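Local atomic coordinates of FMN-dependent NADH-azoreductase 1 (Bacillus anthracis, PDB entry 3U7I), a protein that probably uses FMN and NADH to reduce quinones, protecting against electrophilic quinone stress, and to cleave the azo bond of aromatic azo compounds. Residues Met144-Ala149 / Glu180-Val185. Residues are numbered along the deposited sequence; the frame is centred on the assembly and turned at random. Where two conformers were deposited one is given.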
HETATM    1  N   MSE C 144     -17.111   5.264   8.920  1.00 18.53           N
HETATM    2  CA  MSE C 144     -15.904   4.448   8.935  0.53 17.30           C
HETATM    3  C   MSE C 144     -15.127   4.649  10.231  1.00 18.92           C
HETATM    4  O   MSE C 144     -14.923   5.777  10.685  1.00 19.06           O
HETATM    5  CB  MSE C 144     -15.013   4.761   7.722  0.53 16.59           C
HETATM    6  CG  MSE C 144     -13.558   4.291   7.860  0.53 17.80           C
HETATM    7 SE   MSE C 144     -13.227   2.354   7.655  0.53 32.28          SE
HETATM    8  CE  MSE C 144     -13.752   2.140   5.782  0.53 30.74           C
ATOM      9  N   LEU C 145     -14.707   3.535  10.822  1.00 18.06           N
ATOM     10  CA  LEU C 145     -13.838   3.538  11.993  1.00 19.37           C
ATOM     11  C   LEU C 145     -12.604   2.719  11.664  1.00 18.81           C
ATOM     12  O   LEU C 145     -12.709   1.584  11.200  1.00 21.29           O
ATOM     13  CB  LEU C 145     -14.547   2.947  13.210  1.00 21.25           C
ATOM     14  CG  LEU C 145     -13.695   2.806  14.475  1.00 22.73           C
ATOM     15  CD1 LEU C 145     -13.409   4.173  15.107  1.00 21.98           C
ATOM     16  CD2 LEU C 145     -14.379   1.874  15.475  1.00 24.05           C
ATOM     17  N   VAL C 146     -11.430   3.296  11.890  1.00 17.34           N
ATOM     18  CA  VAL C 146     -10.184   2.572  11.673  1.00 15.70           C
ATOM     19  C   VAL C 146      -9.532   2.275  13.022  1.00 17.28           C
ATOM     20  O   VAL C 146      -9.394   3.174  13.854  1.00 18.54           O
ATOM     21  CB  VAL C 146      -9.212   3.383  10.790  1.00 17.57           C
ATOM     22  CG1 VAL C 146      -7.872   2.661  10.666  1.00 18.12           C
ATOM     23  CG2 VAL C 146      -9.820   3.631   9.422  1.00 12.85           C
ATOM     24  N   ILE C 147      -9.172   1.017  13.253  1.00 18.10           N
ATOM     25  CA  ILE C 147      -8.470   0.628  14.472  0.70 20.03           C
ATOM     26  C   ILE C 147      -7.034   0.264  14.107  1.00 19.67           C
ATOM     27  O   ILE C 147      -6.778  -0.786  13.515  1.00 20.88           O
ATOM     28  CB  ILE C 147      -9.164  -0.571  15.179  0.70 19.87           C
ATOM     29  CG1 ILE C 147     -10.537  -0.143  15.719  0.70 19.85           C
ATOM     30  CG2 ILE C 147      -8.290  -1.106  16.308  0.70 19.93           C
ATOM     31  CD1 ILE C 147     -11.373  -1.291  16.249  0.70 20.06           C
ATOM     32  N   GLN C 148      -6.091   1.119  14.487  1.00 19.01           N
ATOM     33  CA  GLN C 148      -4.687   0.942  14.093  1.00 19.10           C
ATOM     34  C   GLN C 148      -3.734   0.808  15.274  1.00 20.23           C
ATOM     35  O   GLN C 148      -3.676   1.693  16.130  1.00 24.61           O
ATOM     36  CB  GLN C 148      -4.236   2.118  13.208  1.00 19.59           C
ATOM     37  CG  GLN C 148      -2.751   2.118  12.814  1.00 18.80           C
ATOM     38  CD  GLN C 148      -2.386   3.316  11.938  1.00 21.09           C
ATOM     39  OE1 GLN C 148      -2.478   3.249  10.706  1.00 25.41           O
ATOM     40  NE2 GLN C 148      -1.978   4.419  12.568  1.00 19.53           N
ATOM     41  N   ALA C 149      -2.985  -0.296  15.315  1.00 19.79           N
ATOM     42  CA  ALA C 149      -1.946  -0.494  16.328  1.00 20.71           C
ATOM     43  C   ALA C 149      -0.606  -0.192  15.700  1.00 24.04           C
ATOM     44  O   ALA C 149      -0.337  -0.638  14.580  1.00 25.19           O
ATOM     45  CB  ALA C 149      -1.958  -1.926  16.848  1.00 21.21           C
ATOM     46  N   GLU C 180     -17.531  10.402   4.625  1.00 24.17           N
ATOM     47  CA  GLU C 180     -16.920  11.564   5.247  1.00 28.53           C
ATOM     48  C   GLU C 180     -16.908  11.485   6.765  1.00 29.32           C
ATOM     49  O   GLU C 180     -16.176  12.228   7.423  1.00 32.03           O
ATOM     50  CB  GLU C 180     -17.631  12.829   4.782  1.00 32.96           C
ATOM     51  CG  GLU C 180     -17.565  13.015   3.280  1.00 37.37           C
ATOM     52  CD  GLU C 180     -18.113  14.345   2.830  1.00 44.11           C
ATOM     53  OE1 GLU C 180     -19.017  14.880   3.512  1.00 44.50           O
ATOM     54  OE2 GLU C 180     -17.637  14.856   1.793  1.00 47.40           O
ATOM     55  N   ASP C 181     -17.720  10.585   7.314  1.00 26.34           N
ATOM     56  CA  ASP C 181     -17.725  10.315   8.753  1.00 26.12           C
ATOM     57  C   ASP C 181     -16.629   9.296   9.072  1.00 26.33           C
ATOM     58  O   ASP C 181     -16.829   8.087   8.954  1.00 25.10           O
ATOM     59  CB  ASP C 181     -19.097   9.797   9.198  1.00 23.40           C
ATOM     60  CG  ASP C 181     -19.243   9.729  10.718  1.00 24.83           C
ATOM     61  OD1 ASP C 181     -18.232   9.576  11.434  1.00 23.13           O
ATOM     62  OD2 ASP C 181     -20.389   9.819  11.197  1.00 27.36           O
ATOM     63  N   TYR C 182     -15.462   9.804   9.455  1.00 24.59           N
ATOM     64  CA  TYR C 182     -14.267   8.986   9.634  1.00 21.65           C
ATOM     65  C   TYR C 182     -13.656   9.213  11.016  1.00 22.32           C
ATOM     66  O   TYR C 182     -13.520  10.348  11.473  1.00 22.81           O
ATOM     67  CB  TYR C 182     -13.249   9.341   8.548  1.00 20.92           C
ATOM     68  CG  TYR C 182     -11.907   8.648   8.645  1.00 20.19           C
ATOM     69  CD1 TYR C 182     -11.596   7.597   7.804  1.00 18.01           C
ATOM     70  CD2 TYR C 182     -10.943   9.065   9.554  1.00 22.06           C
ATOM     71  CE1 TYR C 182     -10.373   6.965   7.867  1.00 19.39           C
ATOM     72  CE2 TYR C 182      -9.712   8.434   9.624  1.00 23.89           C
ATOM     73  CZ  TYR C 182      -9.435   7.375   8.770  1.00 20.54           C
ATOM     74  OH  TYR C 182      -8.211   6.728   8.814  1.00 17.69           O
ATOM     75  N   GLN C 183     -13.311   8.119  11.686  1.00 19.76           N
ATOM     76  CA  GLN C 183     -12.555   8.188  12.923  1.00 16.41           C
ATOM     77  C   GLN C 183     -11.468   7.137  12.890  1.00 16.47           C
ATOM     78  O   GLN C 183     -11.681   6.020  12.420  1.00 17.27           O
ATOM     79  CB  GLN C 183     -13.436   7.945  14.142  1.00 19.60           C
ATOM     80  CG  GLN C 183     -12.621   7.756  15.424  1.00 20.72           C
ATOM     81  CD  GLN C 183     -13.467   7.716  16.670  1.00 25.29           C
ATOM     82  OE1 GLN C 183     -14.679   7.482  16.610  1.00 26.51           O
ATOM     83  NE2 GLN C 183     -12.837   7.959  17.820  1.00 23.79           N
ATOM     84  N   ILE C 184     -10.291   7.505  13.371  1.00 19.69           N
ATOM     85  CA  ILE C 184      -9.249   6.524  13.620  1.00 19.54           C
ATOM     86  C   ILE C 184      -8.900   6.463  15.115  1.00 21.98           C
ATOM     87  O   ILE C 184      -8.673   7.491  15.772  1.00 22.46           O
ATOM     88  CB  ILE C 184      -7.987   6.763  12.755  1.00 18.29           C
ATOM     89  CG1 ILE C 184      -6.919   5.723  13.099  1.00 17.31           C
ATOM     90  CG2 ILE C 184      -7.468   8.197  12.929  1.00 17.32           C
ATOM     91  CD1 ILE C 184      -5.798   5.622  12.099  1.00 18.83           C
ATOM     92  N   VAL C 185      -8.896   5.249  15.651  1.00 18.73           N
ATOM     93  CA  VAL C 185      -8.390   5.016  16.991  1.00 21.09           C
ATOM     94  C   VAL C 185      -6.959   4.474  16.875  1.00 22.92           C
ATOM     95  O   VAL C 185      -6.722   3.441  16.245  1.00 21.81           O
ATOM     96  CB  VAL C 185      -9.294   4.053  17.770  1.00 22.63           C
ATOM     97  CG1 VAL C 185      -8.674   3.712  19.127  1.00 25.42           C
ATOM     98  CG2 VAL C 185     -10.703   4.660  17.943  1.00 21.13           C
TER
HETATM   99  O   HOH W   1     -16.788   7.098  12.142  1.00 23.75           O
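Strands 143-149 and 181-187 pair in parallel at one edge of the five-stranded sheet. M144, V146 and Q148 donate their backbone N-H to the carbonyls of D181, Q183 and V185. Q183 N and V185 N return hydrogen bonds to M144 O and V146 O. The straightest is Q148 N to V185 O, 3.0 Å with 176° at the hydrogen. A water lies within hydrogen-bonding distance of M144 O, at 2.7 Å, and of D181 OD1.

On one face, the Y182 ring lies obliquely beside selenomethionine M144, with Y182 CD1 3.8 Å from M144 CG. The V146 methyl CG2 reaches the far end of the ring, 3.5 Å from Y182 OH. That hydroxyl is hydrogen-bonded to H167 ND1 of helix 165-177, which covers this face. With I184 CG1 anti to the backbone N (chi1 178°) and the chain extended beyond it, I184 CD1 is carried to V146 CG1 at 3.9 Å and Q148 CB at 4.0 Å.

On the other face, L145 CD1 packs on Q183 CG at 3.7 Å and on V185 CG2 at 4.0 Å. Helix 195-214 lies over them; its R212 hydrogen-bonds Q183 OE1 and forms a salt bridge with D181 OD1. The connection between the paired strands runs through helix 165-177, giving a beta-alpha-beta crossover of the flavodoxin-like fold.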